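Local coordinates for salicylic acid-binding protein 2 (Nicotiana tabacum, PDB 1XKL), which hydrolyses methyl salicylate to salicylate and methanol, releasing the active hormone that triggers systemic acquired resistance in plants, at residues W20-P25 / L163-D168; K33-D38 / M63-S68; A100-A105 / L253-K258. All blocks are in the same frame, centred on the assembly; numbering follows the deposited sequence.

The three contacts illustrate how the alpha/beta hydrolase fold joins its sheet to the surrounding helices and to the lid. Contact 1 ties the core to the lid; contacts 2 and 3 each pack a helix on the parallel sheet. Their centres lie 21 Å (contacts 1 and 2), 20 Å (1 and 3) and 17 Å (2 and 3) apart. Trp20 of 20-25 touches both other contacts, with CD1 4.0 Å from Ala36 CB and CH2 4.2 Å from Leu104 CD2. None of the contacts contains a residue of the triad Ser81, Asp210 and His238, although Leu253 and His257 of contact 3 bind salicylate; the Asp168 side chain is about 12 Å from that of His238 and about 14 Å from the bound ligand.

Contact 1: W20-P25 / L163-D168; sequences WYKLKP and LCSPED
Lys22 and Asp168 have the closest CA atoms of the two segments, yet these are 10.4 Å apart, so long side chains must span the gap between the segment leading into helix 23-29 and the start of helix 166-175. Lys22 does so with a chain whose CG sits over the rim of one face of the Tyr21 ring, the rest running extended beyond it. Its NZ reaches Asp168 OD1 at 2.6 Å, a salt bridge made on the syn lone pair. Tyr21 arrives alongside: OH donates to Asp168 OD2 at 2.8 Å, nearly along the C-O axis, with ring and carboxylate planes 52° apart. A third donor comes from the lid itself. Ser165, the N-cap residue, gives its OG proton to Asp168 OD1 at 2.7 Å from above the carboxylate plane, and a water joins Ser165 OG to Lys22 NZ. Leu242 O also accepts from Lys22 NZ, while Tyr21 packs on Tyr21 of the second subunit. The arrangement links the hydrolase core to the lid inserted between strands 98-104 and 202-207. With lysine and serine on OD1 and tyrosine on OD2, the buried Asp168 is probably ionised, and its carboxylate can hardly rotate without giving up a bond.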
# COMPACT_ATOMS: atom_id res chain seq x y z
N TRP A 20 -30.67 -9.17 6.65
CA TRP A 20 -31.86 -9.94 7.01
C TRP A 20 -31.54 -11.35 7.48
O TRP A 20 -32.44 -12.18 7.60
CB TRP A 20 -32.79 -10.04 5.80
CG TRP A 20 -33.16 -8.72 5.19
CD1 TRP A 20 -32.63 -8.15 4.06
CD2 TRP A 20 -34.15 -7.81 5.67
NE1 TRP A 20 -33.24 -6.95 3.81
CE2 TRP A 20 -34.18 -6.72 4.78
CE3 TRP A 20 -35.03 -7.82 6.77
CZ2 TRP A 20 -35.06 -5.64 4.95
CZ3 TRP A 20 -35.90 -6.74 6.94
CH2 TRP A 20 -35.90 -5.67 6.03
N TYR A 21 -30.27 -11.64 7.78
CA TYR A 21 -29.91 -13.00 8.17
C TYR A 21 -30.63 -13.57 9.40
O TYR A 21 -30.85 -14.78 9.48
CB TYR A 21 -28.39 -13.15 8.32
CG TYR A 21 -27.82 -12.69 9.64
CD1 TYR A 21 -27.37 -13.61 10.58
CD2 TYR A 21 -27.70 -11.33 9.93
CE1 TYR A 21 -26.80 -13.19 11.79
CE2 TYR A 21 -27.14 -10.91 11.13
CZ TYR A 21 -26.69 -11.84 12.06
OH TYR A 21 -26.12 -11.40 13.23
N LYS A 22 -30.99 -12.71 10.35
CA LYS A 22 -31.69 -13.18 11.55
C LYS A 22 -33.19 -13.33 11.29
O LYS A 22 -33.84 -14.20 11.87
CB LYS A 22 -31.49 -12.21 12.72
CG LYS A 22 -30.12 -12.28 13.36
CD LYS A 22 -29.97 -11.17 14.38
CE LYS A 22 -28.76 -11.41 15.27
NZ LYS A 22 -28.50 -10.23 16.15
N LEU A 23 -33.73 -12.48 10.43
CA LEU A 23 -35.16 -12.55 10.12
C LEU A 23 -35.52 -13.67 9.15
O LEU A 23 -36.52 -14.36 9.35
CB LEU A 23 -35.65 -11.22 9.53
CG LEU A 23 -37.16 -11.17 9.25
CD1 LEU A 23 -37.90 -11.29 10.58
CD2 LEU A 23 -37.55 -9.87 8.54
N LYS A 24 -34.71 -13.84 8.11
CA LYS A 24 -34.97 -14.85 7.08
C LYS A 24 -35.37 -16.24 7.59
O LYS A 24 -36.39 -16.78 7.17
CB LYS A 24 -33.76 -14.97 6.14
CG LYS A 24 -33.96 -15.89 4.94
CD LYS A 24 -32.84 -15.69 3.90
CE LYS A 24 -32.89 -16.73 2.79
NZ LYS A 24 -34.18 -16.74 2.06
N PRO A 25 -34.58 -16.83 8.49
CA PRO A 25 -34.89 -18.16 9.04
C PRO A 25 -36.27 -18.19 9.71
O PRO A 25 -37.00 -19.17 9.61
CB PRO A 25 -33.78 -18.40 10.06
CG PRO A 25 -32.65 -17.57 9.55
CD PRO A 25 -33.32 -16.32 9.07
N LEU A 163 -28.70 -0.09 20.02
CA LEU A 163 -29.37 -1.11 20.82
C LEU A 163 -29.08 -2.53 20.31
O LEU A 163 -29.68 -3.49 20.79
CB LEU A 163 -30.89 -0.89 20.81
CG LEU A 163 -31.43 0.38 21.47
CD1 LEU A 163 -32.95 0.46 21.30
CD2 LEU A 163 -31.07 0.36 22.94
N CYS A 164 -28.18 -2.66 19.35
CA CYS A 164 -27.84 -3.99 18.83
C CYS A 164 -26.64 -4.54 19.60
O CYS A 164 -26.02 -3.81 20.37
CB CYS A 164 -27.54 -3.92 17.33
SG CYS A 164 -28.98 -3.47 16.29
N SER A 165 -26.34 -5.81 19.40
CA SER A 165 -25.22 -6.44 20.10
C SER A 165 -23.88 -6.02 19.50
O SER A 165 -23.82 -5.47 18.41
CB SER A 165 -25.34 -7.97 20.03
OG SER A 165 -25.25 -8.43 18.69
N PRO A 166 -22.78 -6.25 20.23
CA PRO A 166 -21.48 -5.86 19.69
C PRO A 166 -21.12 -6.71 18.47
O PRO A 166 -20.33 -6.30 17.63
CB PRO A 166 -20.53 -6.08 20.88
CG PRO A 166 -21.23 -7.13 21.71
CD PRO A 166 -22.67 -6.67 21.64
N GLU A 167 -21.73 -7.89 18.38
CA GLU A 167 -21.48 -8.77 17.25
C GLU A 167 -22.10 -8.17 15.98
O GLU A 167 -21.47 -8.14 14.93
CB GLU A 167 -22.08 -10.17 17.50
CG GLU A 167 -21.47 -10.97 18.66
CD GLU A 167 -21.71 -10.35 20.04
OE1 GLU A 167 -22.81 -9.80 20.27
OE2 GLU A 167 -20.80 -10.42 20.90
N ASP A 168 -23.33 -7.66 16.07
CA ASP A 168 -23.96 -7.08 14.89
C ASP A 168 -23.26 -5.83 14.40
O ASP A 168 -23.22 -5.57 13.20
CB ASP A 168 -25.43 -6.81 15.16
CG ASP A 168 -26.23 -8.08 15.32
OD1 ASP A 168 -26.76 -8.32 16.42
OD2 ASP A 168 -26.31 -8.85 14.34
O HOH W 1 -26.24 -10.83 18.38

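Contact 2: K33-D38 / M63-S68; sequences KVTALD and MELMES
A backbone hydrogen bond of 3.0 Å from Glu67 N to Met63 O (selenomethionine here) closes the helical turn that presents Leu65 to Thr35 and Leu37. This is where a helical layer meets the central sheet of the alpha/beta hydrolase sandwich: helix 55-67 lies against strand 33-36, an outermost strand of the parallel sheet within the chain, and the contact between them is apolar and near the surface. Leu65 does the work from the helix side. Its CG stands anti to the backbone N (chi1 169°), which sends the branched end out toward the strand. Thr35 meets it tip to tip, methyl to methyl, with CG2 3.7 Å from Leu65 CD2. Thr35 can offer its methyl because CG2 likewise lies anti to its own backbone N, whereas OG1 is turned to His6 NE2 of the neighbouring strand and hydrogen-bonds there. The residue therefore divides its tasks, a polar branch along the sheet and an apolar one to the helix. Val34, the residue before, packs instead on helix 23-29, and Leu65 continues inward onto Val8 of strand 6-10. Two residues on from Thr35, Leu37 slants across the same leucine branch, its CD1 coming to 4.1 Å from Leu65 CD2.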
# COMPACT_ATOMS: atom_id res chain seq x y z
N LYS A 33 -41.64 -18.39 1.86
CA LYS A 33 -40.47 -18.26 1.00
C LYS A 33 -39.93 -16.86 1.22
O LYS A 33 -40.69 -15.91 1.36
CB LYS A 33 -40.88 -18.45 -0.47
CG LYS A 33 -39.80 -18.15 -1.49
CD LYS A 33 -40.34 -18.38 -2.90
CE LYS A 33 -39.34 -17.98 -3.98
NZ LYS A 33 -38.06 -18.74 -3.91
N VAL A 34 -38.60 -16.73 1.24
CA VAL A 34 -37.97 -15.44 1.47
C VAL A 34 -36.85 -15.15 0.48
O VAL A 34 -36.04 -16.03 0.17
CB VAL A 34 -37.38 -15.38 2.90
CG1 VAL A 34 -36.62 -14.07 3.12
CG2 VAL A 34 -38.49 -15.53 3.92
N THR A 35 -36.79 -13.91 -0.00
CA THR A 35 -35.73 -13.51 -0.91
C THR A 35 -35.09 -12.25 -0.33
O THR A 35 -35.71 -11.19 -0.31
CB THR A 35 -36.25 -13.19 -2.33
OG1 THR A 35 -36.86 -14.35 -2.91
CG2 THR A 35 -35.11 -12.74 -3.23
N ALA A 36 -33.86 -12.37 0.17
CA ALA A 36 -33.14 -11.22 0.71
C ALA A 36 -32.13 -10.84 -0.35
O ALA A 36 -30.96 -11.20 -0.26
CB ALA A 36 -32.43 -11.59 2.00
N LEU A 37 -32.58 -10.13 -1.37
CA LEU A 37 -31.69 -9.77 -2.45
C LEU A 37 -30.71 -8.66 -2.13
O LEU A 37 -30.80 -7.99 -1.10
CB LEU A 37 -32.49 -9.41 -3.71
CG LEU A 37 -33.12 -8.02 -3.75
CD1 LEU A 37 -33.84 -7.84 -5.08
CD2 LEU A 37 -34.08 -7.85 -2.60
N ASP A 38 -29.75 -8.49 -3.03
CA ASP A 38 -28.74 -7.46 -2.91
C ASP A 38 -29.10 -6.46 -3.99
O ASP A 38 -29.29 -6.84 -5.14
CB ASP A 38 -27.35 -8.02 -3.23
CG ASP A 38 -26.63 -8.57 -2.01
OD1 ASP A 38 -25.62 -9.28 -2.22
OD2 ASP A 38 -27.04 -8.30 -0.86
N MSE A 63 -36.20 -5.02 -9.66
CA MSE A 63 -37.05 -5.03 -10.84
C MSE A 63 -36.92 -6.37 -11.56
O MSE A 63 -37.92 -6.93 -12.02
CB MSE A 63 -36.66 -3.88 -11.78
CG MSE A 63 -36.70 -2.50 -11.13
SE MSE A 63 -38.41 -2.09 -10.31
CE MSE A 63 -39.49 -2.05 -11.90
N GLU A 64 -35.70 -6.89 -11.65
CA GLU A 64 -35.47 -8.17 -12.32
C GLU A 64 -36.20 -9.31 -11.62
O GLU A 64 -36.72 -10.22 -12.27
CB GLU A 64 -33.96 -8.46 -12.38
CG GLU A 64 -33.20 -7.47 -13.26
CD GLU A 64 -31.70 -7.58 -13.11
OE1 GLU A 64 -30.98 -6.99 -13.94
OE2 GLU A 64 -31.23 -8.24 -12.16
N LEU A 65 -36.23 -9.26 -10.30
CA LEU A 65 -36.91 -10.27 -9.51
C LEU A 65 -38.41 -10.20 -9.73
O LEU A 65 -39.08 -11.22 -9.91
CB LEU A 65 -36.59 -10.07 -8.02
CG LEU A 65 -37.40 -10.86 -6.99
CD1 LEU A 65 -37.28 -12.35 -7.25
CD2 LEU A 65 -36.89 -10.52 -5.60
N MSE A 66 -38.96 -8.98 -9.71
CA MSE A 66 -40.39 -8.80 -9.91
C MSE A 66 -40.82 -9.28 -11.29
O MSE A 66 -41.93 -9.79 -11.45
CB MSE A 66 -40.76 -7.33 -9.73
CG MSE A 66 -40.52 -6.79 -8.32
SE MSE A 66 -41.58 -7.71 -6.97
CE MSE A 66 -43.32 -7.02 -7.46
N GLU A 67 -39.94 -9.10 -12.27
CA GLU A 67 -40.22 -9.50 -13.65
C GLU A 67 -40.34 -11.01 -13.80
O GLU A 67 -41.01 -11.49 -14.71
CB GLU A 67 -39.12 -8.99 -14.59
CG GLU A 67 -39.52 -7.77 -15.40
CD GLU A 67 -38.49 -7.37 -16.43
OE1 GLU A 67 -37.30 -7.22 -16.07
OE2 GLU A 67 -38.87 -7.19 -17.62
N SER A 68 -39.68 -11.75 -12.92
CA SER A 68 -39.71 -13.20 -12.98
C SER A 68 -40.87 -13.81 -12.20
O SER A 68 -41.02 -15.03 -12.16
CB SER A 68 -38.39 -13.78 -12.48
OG SER A 68 -37.35 -13.46 -13.40

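Contact 3: A100-A105 / L253-K258; sequences AAVFLA and LEIAHK
Ala100 and Ile255 have the nearest CA atoms of the two segments, 8.1 Å apart, as the last turns of helix 245-258 lie over strand 98-104. One side chain spans the interval from the helix. Ile255 sends its CG1 branch into the space between backbone N and carbonyl carbon (chi1 82°), and the terminal CD1 then meets two strand residues that point to the same face of the sheet. Val102 is the nearer: its CG2 lies 3.5 Å from Ile255 CD1 and 4.1 Å from CG1, the two side chains slanting past one another. Ala100 adds its CB at 4.2 Å from the same CD1. The fit is close, and the second torsion of Ile255 (chi2 108°) is well away from a staggered position. In the alpha/beta hydrolase fold this strand runs parallel between strands 75-80 and 202-207, and the contact joins the sheet to the helical layer on one side. Ile255 also touches Ile76, while Val102 packs on Val78 and Ile205; Ala101 and Phe103 turn to the opposite face, where helix 83-93 receives them. All three touching residues are buried. The same helical segment carries Leu253 and His257, which bind salicylate. Near the helix end Glu254 O accepts from both His257 N and Lys258 N, each at 3.1 Å, and Lys258 NZ forms a salt bridge with Glu229.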
# COMPACT_ATOMS: atom_id res chain seq x y z
N ALA A 100 -49.06 -6.39 -0.24
CA ALA A 100 -48.89 -5.19 0.55
C ALA A 100 -47.42 -4.81 0.58
O ALA A 100 -46.55 -5.66 0.36
CB ALA A 100 -49.39 -5.43 1.97
N ALA A 101 -47.17 -3.54 0.85
CA ALA A 101 -45.81 -3.03 0.93
C ALA A 101 -45.57 -2.60 2.36
O ALA A 101 -46.33 -1.81 2.92
CB ALA A 101 -45.65 -1.83 -0.02
N VAL A 102 -44.52 -3.14 2.97
CA VAL A 102 -44.20 -2.83 4.35
C VAL A 102 -42.96 -1.94 4.42
O VAL A 102 -41.91 -2.28 3.85
CB VAL A 102 -43.94 -4.13 5.15
CG1 VAL A 102 -43.72 -3.81 6.62
CG2 VAL A 102 -45.12 -5.07 4.99
N PHE A 103 -43.10 -0.81 5.10
CA PHE A 103 -42.01 0.14 5.26
C PHE A 103 -41.50 0.10 6.69
O PHE A 103 -42.12 0.65 7.60
CB PHE A 103 -42.48 1.56 4.88
CG PHE A 103 -42.90 1.70 3.44
CD1 PHE A 103 -44.16 1.27 3.02
CD2 PHE A 103 -42.02 2.21 2.49
CE1 PHE A 103 -44.53 1.36 1.68
CE2 PHE A 103 -42.38 2.29 1.15
CZ PHE A 103 -43.63 1.86 0.74
N LEU A 104 -40.36 -0.56 6.88
CA LEU A 104 -39.75 -0.69 8.20
C LEU A 104 -38.79 0.47 8.41
O LEU A 104 -37.73 0.51 7.78
CB LEU A 104 -39.00 -2.02 8.29
CG LEU A 104 -38.17 -2.26 9.55
CD1 LEU A 104 -39.08 -2.35 10.78
CD2 LEU A 104 -37.38 -3.56 9.37
N ALA A 105 -39.16 1.40 9.29
CA ALA A 105 -38.34 2.56 9.58
C ALA A 105 -37.68 3.01 8.28
O ALA A 105 -36.48 3.25 8.22
CB ALA A 105 -37.29 2.22 10.62
N LEU A 253 -45.77 -11.67 9.79
CA LEU A 253 -46.68 -12.80 9.60
C LEU A 253 -48.11 -12.32 9.76
O LEU A 253 -49.02 -12.82 9.10
CB LEU A 253 -46.36 -13.91 10.60
CG LEU A 253 -44.97 -14.54 10.48
CD1 LEU A 253 -44.85 -15.67 11.48
CD2 LEU A 253 -44.74 -15.06 9.07
N GLU A 254 -48.31 -11.34 10.63
CA GLU A 254 -49.64 -10.80 10.86
C GLU A 254 -50.15 -10.07 9.63
O GLU A 254 -51.28 -10.27 9.20
CB GLU A 254 -49.61 -9.83 12.04
CG GLU A 254 -50.95 -9.22 12.38
CD GLU A 254 -50.87 -8.38 13.63
OE1 GLU A 254 -50.89 -7.14 13.52
OE2 GLU A 254 -50.78 -8.97 14.73
N ILE A 255 -49.32 -9.22 9.04
CA ILE A 255 -49.77 -8.49 7.87
C ILE A 255 -49.94 -9.48 6.71
O ILE A 255 -50.84 -9.33 5.89
CB ILE A 255 -48.80 -7.34 7.48
CG1 ILE A 255 -47.63 -7.88 6.68
CG2 ILE A 255 -48.29 -6.63 8.72
CD1 ILE A 255 -47.71 -7.47 5.24
N ALA A 256 -49.10 -10.50 6.67
CA ALA A 256 -49.18 -11.50 5.61
C ALA A 256 -50.49 -12.28 5.69
O ALA A 256 -50.92 -12.90 4.72
CB ALA A 256 -48.00 -12.46 5.70
N HIS A 257 -51.12 -12.25 6.85
CA HIS A 257 -52.37 -12.97 7.02
C HIS A 257 -53.59 -12.13 6.70
O HIS A 257 -54.48 -12.58 5.98
CB HIS A 257 -52.46 -13.51 8.45
CG HIS A 257 -53.69 -14.32 8.71
ND1 HIS A 257 -54.90 -13.75 9.02
CD2 HIS A 257 -53.91 -15.66 8.67
CE1 HIS A 257 -55.81 -14.69 9.17
NE2 HIS A 257 -55.23 -15.86 8.96
N LYS A 258 -53.64 -10.91 7.23
CA LYS A 258 -54.78 -10.02 7.00
C LYS A 258 -54.78 -9.37 5.61
O LYS A 258 -55.81 -8.86 5.17
CB LYS A 258 -54.84 -8.93 8.08
CG LYS A 258 -53.67 -7.96 8.07
CD LYS A 258 -53.93 -6.68 8.88
CE LYS A 258 -54.02 -6.92 10.38
NZ LYS A 258 -54.29 -5.60 11.04